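Local atomic coordinates of DNA mismatch repair protein MutL (Aquifex aeolicus, PDB entry 6LZI), a protein that takes part in DNA mismatch repair through a Bergerat-fold ATPase domain that binds ADP with magnesium and probably hydrolyses ATP. Residues Arg48-Gly53 with Gly134-Val139; Lys102-Phe107 with Val129-Gly134; Ala32-Val37 with Glu176-Leu181; Lys21-Asn26 with Glu90-Ile95. One frame throughout, in Å; residues are numbered along the deposited sequence.

Contact 1 of 4, residues Arg48-Gly53 with Gly134-Val139. With ADP (adenosine-5'-diphosphate), chain H.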
# COMPACT_ATOMS: atom_id res chain seq x y z
N ARG A 48 10.50 -6.40 -1.58
CA ARG A 48 10.04 -7.15 -2.74
C ARG A 48 8.53 -6.99 -2.86
O ARG A 48 7.82 -7.09 -1.84
CB ARG A 48 10.38 -8.65 -2.61
CG ARG A 48 9.93 -9.36 -3.83
CD ARG A 48 10.35 -10.83 -3.83
NE ARG A 48 9.82 -11.51 -2.66
CZ ARG A 48 8.61 -12.05 -2.59
NH1 ARG A 48 7.77 -11.98 -3.64
NH2 ARG A 48 8.25 -12.63 -1.46
N VAL A 49 8.06 -6.65 -4.06
CA VAL A 49 6.63 -6.54 -4.33
C VAL A 49 6.32 -7.32 -5.58
O VAL A 49 6.87 -7.04 -6.65
CB VAL A 49 6.20 -5.06 -4.48
CG1 VAL A 49 4.67 -4.91 -4.79
CG2 VAL A 49 6.47 -4.30 -3.22
N LYS A 50 5.41 -8.25 -5.44
CA LYS A 50 5.02 -9.17 -6.46
C LYS A 50 3.55 -8.91 -6.70
O LYS A 50 2.77 -8.79 -5.74
CB LYS A 50 5.19 -10.57 -5.99
CG LYS A 50 4.87 -11.63 -7.12
CD LYS A 50 5.12 -12.95 -6.41
CE LYS A 50 4.94 -14.14 -7.36
NZ LYS A 50 3.49 -14.24 -7.57
N ASP A 51 3.17 -8.91 -7.97
CA ASP A 51 1.77 -8.77 -8.35
C ASP A 51 1.44 -9.65 -9.55
O ASP A 51 2.34 -10.14 -10.28
CB ASP A 51 1.43 -7.27 -8.65
CG ASP A 51 2.00 -6.75 -9.95
OD1 ASP A 51 1.79 -7.38 -11.05
OD2 ASP A 51 2.74 -5.70 -9.89
N ASN A 52 0.12 -9.88 -9.73
CA ASN A 52 -0.40 -10.66 -10.83
C ASN A 52 -1.16 -9.77 -11.82
O ASN A 52 -2.15 -10.19 -12.40
CB ASN A 52 -1.33 -11.78 -10.30
CG ASN A 52 -2.60 -11.21 -9.65
OD1 ASN A 52 -2.70 -9.99 -9.41
ND2 ASN A 52 -3.62 -12.07 -9.43
N GLY A 53 -0.69 -8.55 -11.99
CA GLY A 53 -1.26 -7.63 -12.95
C GLY A 53 -0.86 -7.95 -14.37
O GLY A 53 -0.32 -9.01 -14.70
N GLY A 134 2.74 -11.17 -14.69
CA GLY A 134 2.73 -10.12 -13.68
C GLY A 134 4.16 -9.56 -13.48
O GLY A 134 5.01 -9.66 -14.36
N THR A 135 4.39 -8.92 -12.34
CA THR A 135 5.62 -8.13 -12.13
C THR A 135 6.14 -8.34 -10.72
O THR A 135 5.36 -8.44 -9.78
CB THR A 135 5.32 -6.62 -12.35
OG1 THR A 135 4.83 -6.43 -13.68
CG2 THR A 135 6.54 -5.75 -12.16
N GLU A 136 7.46 -8.46 -10.59
CA GLU A 136 8.10 -8.59 -9.30
C GLU A 136 9.27 -7.61 -9.27
O GLU A 136 10.09 -7.61 -10.19
CB GLU A 136 8.58 -10.05 -9.10
CG GLU A 136 9.18 -10.20 -7.72
CD GLU A 136 9.18 -11.68 -7.36
OE1 GLU A 136 8.62 -12.00 -6.31
OE2 GLU A 136 9.57 -12.44 -8.26
N VAL A 137 9.34 -6.76 -8.24
CA VAL A 137 10.42 -5.78 -8.10
C VAL A 137 11.12 -6.08 -6.78
O VAL A 137 10.46 -6.32 -5.75
CB VAL A 137 9.82 -4.35 -8.12
CG1 VAL A 137 10.97 -3.30 -8.06
CG2 VAL A 137 9.05 -4.20 -9.40
N GLU A 138 12.46 -6.14 -6.83
CA GLU A 138 13.28 -6.38 -5.63
C GLU A 138 14.19 -5.18 -5.50
O GLU A 138 14.94 -4.88 -6.42
CB GLU A 138 14.12 -7.66 -5.78
CG GLU A 138 13.16 -8.79 -5.91
CD GLU A 138 13.82 -10.14 -5.95
OE1 GLU A 138 15.04 -10.18 -5.72
OE2 GLU A 138 13.10 -11.12 -6.22
N VAL A 139 14.11 -4.51 -4.35
CA VAL A 139 14.94 -3.35 -4.03
C VAL A 139 15.83 -3.72 -2.83
O VAL A 139 15.32 -4.01 -1.74
CB VAL A 139 14.04 -2.15 -3.72
CG1 VAL A 139 14.85 -0.96 -3.35
CG2 VAL A 139 13.17 -1.94 -4.99
PB ADP H . 4.38 6.02 -13.18
O1B ADP H . 3.76 4.87 -12.46
O2B ADP H . 4.02 6.03 -14.69
O3B ADP H . 4.03 7.35 -12.54
PA ADP H . 6.74 4.55 -12.48
O1A ADP H . 8.20 4.87 -12.54
O2A ADP H . 6.22 4.19 -11.13
O3A ADP H . 5.97 5.87 -13.11
O5' ADP H . 6.41 3.24 -13.38
C5' ADP H . 6.71 3.50 -14.75
C4' ADP H . 5.85 2.63 -15.66
O4' ADP H . 6.23 1.29 -15.50
C3' ADP H . 4.35 2.65 -15.41
O3' ADP H . 3.74 3.69 -16.21
C2' ADP H . 3.92 1.29 -15.93
O2' ADP H . 3.81 1.49 -17.38
C1' ADP H . 5.13 0.43 -15.68
N9 ADP H . 5.02 -0.36 -14.46
C8 ADP H . 5.67 -0.16 -13.28
N7 ADP H . 5.33 -1.11 -12.37
C5 ADP H . 4.43 -1.90 -13.01
C6 ADP H . 3.69 -3.09 -12.59
N6 ADP H . 3.82 -3.57 -11.32
N1 ADP H . 2.86 -3.66 -13.51
C2 ADP H . 2.73 -3.09 -14.78
N3 ADP H . 3.39 -2.03 -15.23
C4 ADP H . 4.26 -1.44 -14.36
O HOH W 1 2.18 -6.24 -13.42

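Contact 2 of 4, residues Lys102-Phe107 with Val129-Gly134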
# COMPACT_ATOMS: atom_id res chain seq x y z
N LYS A 102 16.22 -5.03 -8.92
CA LYS A 102 15.83 -5.89 -10.02
C LYS A 102 14.36 -5.71 -10.34
O LYS A 102 13.54 -5.59 -9.44
CB LYS A 102 16.09 -7.39 -9.71
CG LYS A 102 17.53 -7.80 -9.74
CD LYS A 102 17.68 -9.30 -9.63
CE LYS A 102 19.15 -9.68 -9.37
NZ LYS A 102 19.19 -10.99 -8.66
N LEU A 103 14.00 -5.73 -11.59
CA LEU A 103 12.57 -5.80 -11.92
C LEU A 103 12.39 -6.93 -12.92
O LEU A 103 13.06 -6.95 -13.93
CB LEU A 103 12.07 -4.52 -12.54
CG LEU A 103 10.61 -4.42 -13.09
CD1 LEU A 103 9.99 -2.97 -12.91
CD2 LEU A 103 10.50 -4.76 -14.52
N ARG A 104 11.51 -7.87 -12.63
CA ARG A 104 11.17 -8.88 -13.62
C ARG A 104 9.68 -8.77 -13.93
O ARG A 104 8.88 -8.48 -13.04
CB ARG A 104 11.55 -10.31 -13.13
CG ARG A 104 10.79 -10.84 -11.89
CD ARG A 104 11.35 -12.25 -11.56
NE ARG A 104 12.75 -12.10 -11.12
CZ ARG A 104 13.08 -11.78 -9.86
NH1 ARG A 104 12.13 -11.56 -8.96
NH2 ARG A 104 14.38 -11.64 -9.50
N SER A 105 9.32 -8.98 -15.19
CA SER A 105 7.90 -8.84 -15.60
C SER A 105 7.60 -9.71 -16.82
O SER A 105 8.39 -9.82 -17.76
CB SER A 105 7.53 -7.38 -15.93
OG SER A 105 6.14 -7.24 -16.11
N ARG A 106 6.43 -10.34 -16.78
CA ARG A 106 5.92 -11.13 -17.86
C ARG A 106 4.59 -10.49 -18.28
O ARG A 106 3.67 -10.36 -17.46
CB ARG A 106 5.69 -12.56 -17.42
CG ARG A 106 5.17 -13.42 -18.60
CD ARG A 106 4.98 -14.89 -18.13
NE ARG A 106 4.06 -15.61 -19.00
CZ ARG A 106 3.63 -16.84 -18.72
NH1 ARG A 106 4.09 -17.45 -17.63
NH2 ARG A 106 2.71 -17.43 -19.49
N PHE A 107 4.55 -10.06 -19.52
CA PHE A 107 3.37 -9.39 -20.06
C PHE A 107 2.28 -10.43 -20.28
O PHE A 107 2.55 -11.57 -20.68
CB PHE A 107 3.79 -8.73 -21.38
CG PHE A 107 2.82 -7.72 -21.93
CD1 PHE A 107 2.44 -6.61 -21.18
CD2 PHE A 107 2.47 -7.78 -23.24
CE1 PHE A 107 1.59 -5.66 -21.71
CE2 PHE A 107 1.60 -6.80 -23.82
CZ PHE A 107 1.20 -5.73 -23.04
N VAL A 129 13.43 -14.69 -18.36
CA VAL A 129 13.17 -15.42 -17.11
C VAL A 129 11.83 -16.12 -17.20
O VAL A 129 10.88 -15.59 -17.80
CB VAL A 129 13.22 -14.52 -15.84
CG1 VAL A 129 14.63 -13.91 -15.68
CG2 VAL A 129 12.17 -13.40 -15.91
N GLY A 130 11.76 -17.33 -16.63
CA GLY A 130 10.45 -17.99 -16.51
C GLY A 130 9.72 -17.52 -15.26
O GLY A 130 10.28 -17.59 -14.16
N MET A 131 8.49 -17.03 -15.39
CA MET A 131 7.75 -16.50 -14.25
C MET A 131 6.28 -16.53 -14.58
O MET A 131 5.92 -16.67 -15.75
CB MET A 131 8.17 -15.06 -13.93
CG MET A 131 8.14 -14.17 -15.13
SD MET A 131 8.74 -12.53 -14.71
CE MET A 131 7.61 -11.85 -13.55
N PRO A 132 5.40 -16.39 -13.59
CA PRO A 132 3.98 -16.17 -13.91
C PRO A 132 3.77 -14.78 -14.51
O PRO A 132 4.56 -13.84 -14.31
CB PRO A 132 3.27 -16.27 -12.55
CG PRO A 132 4.29 -16.78 -11.57
CD PRO A 132 5.64 -16.39 -12.12
N VAL A 133 2.66 -14.64 -15.23
CA VAL A 133 2.26 -13.30 -15.67
C VAL A 133 2.20 -12.35 -14.49
O VAL A 133 1.71 -12.68 -13.39
CB VAL A 133 0.88 -13.34 -16.37
CG1 VAL A 133 0.45 -11.88 -16.66
CG2 VAL A 133 0.93 -14.15 -17.62
N GLY A 134 2.74 -11.17 -14.69
CA GLY A 134 2.73 -10.12 -13.68
C GLY A 134 4.16 -9.56 -13.48
O GLY A 134 5.01 -9.66 -14.36

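Contact 3 of 4, residues Ala32-Val37 with Glu176-Leu181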
# COMPACT_ATOMS: atom_id res chain seq x y z
N ALA A 32 -3.63 -5.35 -10.60
CA ALA A 32 -3.34 -6.59 -9.88
C ALA A 32 -4.50 -6.94 -8.95
O ALA A 32 -5.16 -6.06 -8.37
CB ALA A 32 -2.05 -6.41 -9.08
N THR A 33 -4.84 -8.23 -8.85
CA THR A 33 -5.79 -8.65 -7.79
C THR A 33 -5.10 -9.34 -6.61
O THR A 33 -5.76 -9.66 -5.60
CB THR A 33 -6.86 -9.59 -8.38
OG1 THR A 33 -6.22 -10.73 -8.92
CG2 THR A 33 -7.69 -8.86 -9.51
N LYS A 34 -3.79 -9.58 -6.69
CA LYS A 34 -3.02 -10.14 -5.60
C LYS A 34 -1.71 -9.40 -5.56
O LYS A 34 -1.03 -9.34 -6.60
CB LYS A 34 -2.80 -11.64 -5.84
CG LYS A 34 -4.16 -12.28 -6.05
CD LYS A 34 -4.31 -13.61 -5.34
CE LYS A 34 -5.77 -14.12 -5.51
NZ LYS A 34 -5.90 -14.86 -6.83
N VAL A 35 -1.44 -8.74 -4.43
CA VAL A 35 -0.21 -8.01 -4.21
C VAL A 35 0.52 -8.61 -3.01
O VAL A 35 -0.04 -8.70 -1.91
CB VAL A 35 -0.53 -6.54 -3.95
CG1 VAL A 35 0.78 -5.79 -3.59
CG2 VAL A 35 -1.24 -5.89 -5.18
N GLU A 36 1.77 -8.98 -3.21
CA GLU A 36 2.51 -9.65 -2.15
C GLU A 36 3.70 -8.77 -1.86
O GLU A 36 4.44 -8.42 -2.79
CB GLU A 36 2.99 -11.00 -2.65
CG GLU A 36 3.76 -11.80 -1.61
CD GLU A 36 4.18 -13.13 -2.21
OE1 GLU A 36 3.26 -13.95 -2.48
OE2 GLU A 36 5.39 -13.31 -2.51
N VAL A 37 3.89 -8.42 -0.57
CA VAL A 37 5.02 -7.62 -0.16
C VAL A 37 5.88 -8.38 0.83
O VAL A 37 5.37 -8.99 1.78
CB VAL A 37 4.53 -6.33 0.53
CG1 VAL A 37 5.72 -5.42 0.90
CG2 VAL A 37 3.50 -5.56 -0.38
N GLU A 176 -11.24 -5.50 -3.10
CA GLU A 176 -11.28 -6.51 -4.14
C GLU A 176 -9.88 -7.12 -4.36
O GLU A 176 -9.75 -8.10 -5.11
CB GLU A 176 -11.82 -5.89 -5.41
CG GLU A 176 -10.84 -4.91 -6.13
CD GLU A 176 -10.78 -3.45 -5.62
OE1 GLU A 176 -11.33 -3.08 -4.55
OE2 GLU A 176 -10.15 -2.64 -6.36
N VAL A 177 -8.86 -6.61 -3.66
CA VAL A 177 -7.47 -7.01 -3.89
C VAL A 177 -6.98 -7.81 -2.70
O VAL A 177 -7.24 -7.46 -1.55
CB VAL A 177 -6.57 -5.78 -4.11
CG1 VAL A 177 -5.07 -6.18 -4.32
CG2 VAL A 177 -7.10 -5.09 -5.39
N GLU A 178 -6.25 -8.87 -2.98
CA GLU A 178 -5.61 -9.60 -1.90
C GLU A 178 -4.27 -8.96 -1.59
O GLU A 178 -3.54 -8.56 -2.49
CB GLU A 178 -5.45 -11.08 -2.29
CG GLU A 178 -4.70 -11.92 -1.25
CD GLU A 178 -4.71 -13.36 -1.66
OE1 GLU A 178 -3.82 -14.11 -1.24
OE2 GLU A 178 -5.63 -13.74 -2.40
N PHE A 179 -3.96 -8.85 -0.30
CA PHE A 179 -2.67 -8.34 0.12
C PHE A 179 -2.03 -9.32 1.08
O PHE A 179 -2.66 -9.79 2.02
CB PHE A 179 -2.81 -6.98 0.85
CG PHE A 179 -3.24 -5.89 -0.04
CD1 PHE A 179 -2.31 -5.12 -0.71
CD2 PHE A 179 -4.61 -5.59 -0.18
CE1 PHE A 179 -2.70 -4.11 -1.55
CE2 PHE A 179 -5.01 -4.61 -1.05
CZ PHE A 179 -4.06 -3.90 -1.71
N THR A 180 -0.74 -9.53 0.90
CA THR A 180 0.03 -10.28 1.85
C THR A 180 1.27 -9.46 2.17
O THR A 180 1.85 -8.84 1.28
CB THR A 180 0.43 -11.64 1.28
OG1 THR A 180 -0.77 -12.34 0.90
CG2 THR A 180 1.09 -12.45 2.34
N LEU A 181 1.70 -9.50 3.45
CA LEU A 181 2.99 -8.92 3.86
C LEU A 181 3.75 -9.96 4.67
O LEU A 181 3.22 -10.45 5.66
CB LEU A 181 2.77 -7.67 4.74
CG LEU A 181 4.03 -7.05 5.38
CD1 LEU A 181 5.02 -6.44 4.34
CD2 LEU A 181 3.56 -5.95 6.36
O HOH W 2 -8.44 -10.43 -5.36
O HOH W 3 1.40 -13.89 -0.90

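Contact 4 of 4, residues Lys21-Asn26 with Glu90-Ile95. With MG (magnesium ion), chain B; ADP (adenosine-5'-diphosphate), chain H.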
# COMPACT_ATOMS: atom_id res chain seq x y z
N LYS A 21 5.39 2.06 -1.17
CA LYS A 21 4.22 2.81 -1.64
C LYS A 21 4.22 2.86 -3.17
O LYS A 21 3.19 2.59 -3.85
CB LYS A 21 4.27 4.23 -1.06
CG LYS A 21 3.13 5.12 -1.54
CD LYS A 21 3.55 5.95 -2.75
CE LYS A 21 2.60 7.08 -3.00
NZ LYS A 21 2.98 7.71 -4.29
N GLU A 22 5.37 3.26 -3.72
CA GLU A 22 5.46 3.42 -5.17
C GLU A 22 5.27 2.10 -5.83
O GLU A 22 4.56 2.03 -6.84
CB GLU A 22 6.77 4.02 -5.61
CG GLU A 22 6.99 5.39 -4.99
CD GLU A 22 6.03 6.45 -5.54
OE1 GLU A 22 5.79 7.49 -4.87
OE2 GLU A 22 5.47 6.24 -6.62
N LEU A 23 5.84 1.01 -5.25
CA LEU A 23 5.65 -0.26 -5.95
C LEU A 23 4.19 -0.73 -5.89
O LEU A 23 3.65 -1.19 -6.89
CB LEU A 23 6.59 -1.35 -5.39
CG LEU A 23 8.03 -0.87 -5.65
CD1 LEU A 23 8.98 -1.96 -4.96
CD2 LEU A 23 8.46 -0.59 -7.04
N VAL A 24 3.54 -0.64 -4.72
CA VAL A 24 2.18 -1.18 -4.63
C VAL A 24 1.26 -0.30 -5.45
O VAL A 24 0.33 -0.77 -6.10
CB VAL A 24 1.78 -1.20 -3.14
CG1 VAL A 24 0.31 -1.42 -2.99
CG2 VAL A 24 2.63 -2.29 -2.35
N GLU A 25 1.54 1.00 -5.49
CA GLU A 25 0.75 1.85 -6.39
C GLU A 25 0.84 1.36 -7.83
O GLU A 25 -0.19 1.30 -8.52
CB GLU A 25 1.19 3.33 -6.27
CG GLU A 25 0.48 4.26 -7.26
CD GLU A 25 0.85 5.73 -7.03
OE1 GLU A 25 1.40 6.44 -7.94
OE2 GLU A 25 0.54 6.19 -5.92
N ASN A 26 2.05 0.93 -8.26
CA ASN A 26 2.25 0.47 -9.63
C ASN A 26 1.51 -0.84 -9.85
O ASN A 26 0.89 -1.04 -10.91
CB ASN A 26 3.75 0.30 -9.90
CG ASN A 26 4.42 1.63 -10.15
OD1 ASN A 26 3.72 2.61 -10.40
ND2 ASN A 26 5.71 1.69 -10.12
N GLU A 90 11.02 9.42 -13.02
CA GLU A 90 9.80 8.78 -12.56
C GLU A 90 10.15 7.91 -11.37
O GLU A 90 11.29 7.90 -10.90
CB GLU A 90 9.14 7.99 -13.67
CG GLU A 90 7.98 8.65 -14.40
CD GLU A 90 7.43 7.76 -15.54
OE1 GLU A 90 7.98 6.65 -15.73
OE2 GLU A 90 6.45 8.16 -16.23
N ALA A 91 9.16 7.15 -10.90
CA ALA A 91 9.32 6.56 -9.58
C ALA A 91 10.33 5.41 -9.61
O ALA A 91 11.21 5.33 -8.74
CB ALA A 91 7.96 6.13 -9.02
N LEU A 92 10.25 4.50 -10.63
CA LEU A 92 11.25 3.41 -10.61
C LEU A 92 12.67 3.89 -10.85
O LEU A 92 13.65 3.23 -10.40
CB LEU A 92 10.89 2.34 -11.63
CG LEU A 92 9.56 1.70 -11.34
CD1 LEU A 92 9.13 0.78 -12.51
CD2 LEU A 92 9.64 0.85 -10.07
N TYR A 93 12.83 4.95 -11.64
CA TYR A 93 14.16 5.50 -11.84
C TYR A 93 14.74 5.95 -10.52
O TYR A 93 15.91 5.71 -10.19
CB TYR A 93 14.10 6.69 -12.77
CG TYR A 93 15.39 7.44 -12.86
CD1 TYR A 93 16.45 6.92 -13.54
CD2 TYR A 93 15.53 8.67 -12.25
CE1 TYR A 93 17.66 7.62 -13.61
CE2 TYR A 93 16.72 9.39 -12.33
CZ TYR A 93 17.77 8.85 -13.01
OH TYR A 93 18.95 9.57 -13.07
N SER A 94 13.92 6.69 -9.78
CA SER A 94 14.40 7.25 -8.54
C SER A 94 14.67 6.12 -7.54
O SER A 94 15.67 6.18 -6.81
CB SER A 94 13.38 8.32 -8.09
OG SER A 94 12.65 7.88 -6.99
N ILE A 95 13.90 5.01 -7.58
CA ILE A 95 14.18 3.87 -6.69
C ILE A 95 15.43 3.12 -7.13
O ILE A 95 16.27 2.75 -6.31
CB ILE A 95 12.98 2.90 -6.64
CG1 ILE A 95 11.77 3.58 -5.96
CG2 ILE A 95 13.31 1.55 -5.90
CD1 ILE A 95 10.47 2.79 -6.10
MG MG B . 4.21 4.58 -10.47
PB ADP H . 4.38 6.02 -13.18
O1B ADP H . 3.76 4.87 -12.46
O2B ADP H . 4.02 6.03 -14.69
O3B ADP H . 4.03 7.35 -12.54
PA ADP H . 6.74 4.55 -12.48
O1A ADP H . 8.20 4.87 -12.54
O2A ADP H . 6.22 4.19 -11.13
O3A ADP H . 5.97 5.87 -13.11
O5' ADP H . 6.41 3.24 -13.38
C5' ADP H . 6.71 3.50 -14.75
C4' ADP H . 5.85 2.63 -15.66
O4' ADP H . 6.23 1.29 -15.50
C3' ADP H . 4.35 2.65 -15.41
O3' ADP H . 3.74 3.69 -16.21
C2' ADP H . 3.92 1.29 -15.93
O2' ADP H . 3.81 1.49 -17.38
C1' ADP H . 5.13 0.43 -15.68
N9 ADP H . 5.02 -0.36 -14.46
C8 ADP H . 5.67 -0.16 -13.28
N7 ADP H . 5.33 -1.11 -12.37
C5 ADP H . 4.43 -1.90 -13.01
C6 ADP H . 3.69 -3.09 -12.59
N6 ADP H . 3.82 -3.57 -11.32
N1 ADP H . 2.86 -3.66 -13.51
C2 ADP H . 2.73 -3.09 -14.78
N3 ADP H . 3.39 -2.03 -15.23
C4 ADP H . 4.26 -1.44 -14.36
O HOH W 4 4.94 4.24 -8.40
O HOH W 5 2.27 4.98 -9.98
O HOH W 6 4.79 6.68 -10.24

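Contact 1 of 4, residues Arg48-Gly53 with Gly134-Val139
R48 and E136 meet in a salt bridge across two antiparallel central strands of the Bergerat-fold sheet, 46-51 and 134-140. The side chain of R48 starts with CG opposite the backbone N (chi1 -178°), so CB and CG run over the neighbouring strand, CG lying 3.6 Å from V137 O. CD then faces two carboxylates, 3.2 Å from E136 OE1 and 3.7 Å from E138 OE2. Rotation about the CG-CD bond bends the chain (chi3 58°), and the guanidinium swings back so that NH1 meets E136 OE1 at 2.8 Å, nearly along the C-O axis, with the two planes almost perpendicular and the acceptor somewhat tilted from the guanidinium plane. NH1 also reaches E36 and NH2 reaches E38, so arginine suits a place ringed by carboxylates; R104 NH1 forms salt bridges with both E136 and E138, which probably offsets their charge. An alanine at R48 is likely to leave E36 and E38 without this cationic mate and let the E136 carboxylate turn more freely. The face carrying V49 and V137 is different: their branched apolar side chains suit beta strands and pack on L23 of helix 16-29, while their backbones pair by reciprocal N-H to O bonds. Further along that face, D51 and T135 point the same way into the nucleotide pocket. D51 OD1 accepts from G53 N at 2.9 Å, an Asx turn that ends the strand and fixes the carboxylate. A water joins OD1 to T135 OG1, which also bonds S105 OG, while ADP N6 donates to D51 OD2 at 2.8 Å.

Contact 2 of 4, residues Lys102-Phe107 with Val129-Gly134
R106 reaches over the loop 129-134 and donates from NH1 to M131 O at 2.7 Å, the acceptor lying in the guanidinium plane. This loop joins strands 122-129 and 134-140 of the Bergerat-fold sheet and folds against the end of strand 100-106. V133 CG2 lies over one face of the guanidinium, offset toward its rim, 3.7 Å from R106 NE, and R106 CB rests against P132 O and M131 CG. The arginine chain is stretched from CG to NE, long enough to cross the loop and still place a donor at its carbonyl. M131, a flexible thioether suited to an uneven surface, turns back at its last torsion (chi3 -64°): SD lies 3.6 Å from S105 N and CE 3.6 Å from R104 O. One shell out, E110 O takes R106 NE and fixes the rotation of the guanidinium, while R104, whose CG packs on M131 CE, is held by salt bridges to E136 and E115. A leucine in place of R106 would probably leave M131 O without this donor and V133 CG2 without its flat partner. Beneath, R106 and G134 form an antiparallel hydrogen-bonded pair. The backbone angles of G134 would jam a CB against V133 O, so glycine fits; its carbonyl O takes R106 N at 2.9 Å.

Contact 3 of 4, residues Ala32-Val37 with Glu176-Leu181
E176 meets T33 through a water that donates to both carbonyl oxygens, E176 O and T33 O, at the mouth of the strand pair. V177 comes next and sends its two methyls different ways: CG1 packs on V35 CG2 at 3.9 Å, while CG2 lies against A32 O. A beta-branched residue suits this spot, since its two branches touch the neighbouring segment at two places. E178 then opens the regular pairing. Its N donates to T33 O at 2.8 Å, almost straight (174°), and its O accepts from V35 N. Its extended side chain crosses K34 obliquely, but the contact is with the lysine's carbons, E178 OE2 to K34 CE 3.1 Å, and NZ stays 4.6 Å from OE2, beyond a salt bridge; OE1 is matched by K192. This is the parallel junction of an otherwise antiparallel sheet, strands 34-40 and 178-183 running side by side within the alpha/beta sandwich of the Bergerat fold. F179 follows on the helix-covered face, its CG beside the backbone N (chi1 -68°), which brings CD1 to within 4.0 Å of V35 CB; A171 of helix 156-173 and L189 of the next strand also touch this ring, so a large aromatic is well placed in the core. T180 returns to the other face. Its N donates to V35 O and its O accepts from V37 N at 2.8 Å, and its CB lies 4.4 Å from CG of E36, whose carboxylate is directed to R48. L181 goes back under the helices, where CD1 packs against V37 CG1 at 3.7 Å, with L164 of helix 156-173 near by.

Contact 4 of 4, residues Lys21-Asn26 with Glu90-Ile95
L23 and L92 both carry CG beside the backbone N and opposite the carbonyl carbon (chi1 -62° each), with extended second torsions, and this brings their CD2 methyls to 3.6 Å of each other. I95, turned alike, sets CD1 4.0 Å from L23 CD2 and against E22 CB. Branched apolar side chains suit this seam, because the helical segments 21-26 and 91-95 run roughly antiparallel (147°) with axes 10.6 Å apart, and side chains such as leucine and isoleucine reach across this separation. A91 is small enough to let the phosphates come close, and its CB lies 3.5 Å from E22 OE2. Above the seam, N26 uses both ends of its amide: OD1 binds magnesium at 2.0 Å while ND2 donates to ADP O2A at 2.7 Å, so the amide is held in one orientation. ADP O1B, O2A and three waters complete six ligands round the metal. E22 grips one of these waters through O and OE2, and E25 OE1 takes another, so both act from the second shell. L92 N, in the first turn of its helix, donates to ADP O1A at 2.8 Å, and its side chain leans on the adenosine. An asparagine-held magnesium bridging the phosphates is the hallmark of the Bergerat ATP-binding site of GHKL ATPases.

In the fold
Contacts 1, 2 and 3 belong to one mixed sheet, and contact 4 joins two helices lying on its apolar face. Contacts 1 and 2 share G134 and meet through R104, which bridges the acidic side chains of one to the loop of the other. Contact 3 adjoins contact 1 through N52 and the backbone of K50, which pairs with E36. Contact 4 is the buried one: V49 and V137 of contact 1 and V35 and V37 of contact 3 supply the floor beneath L23 and V24. Charged groups gather on the opposite face of contacts 1 and 3, while contact 2, farthest from the chain's centre, relies on loop carbonyls. Contact 1 meets the base of ADP, while contact 4 meets its phosphates and also the base.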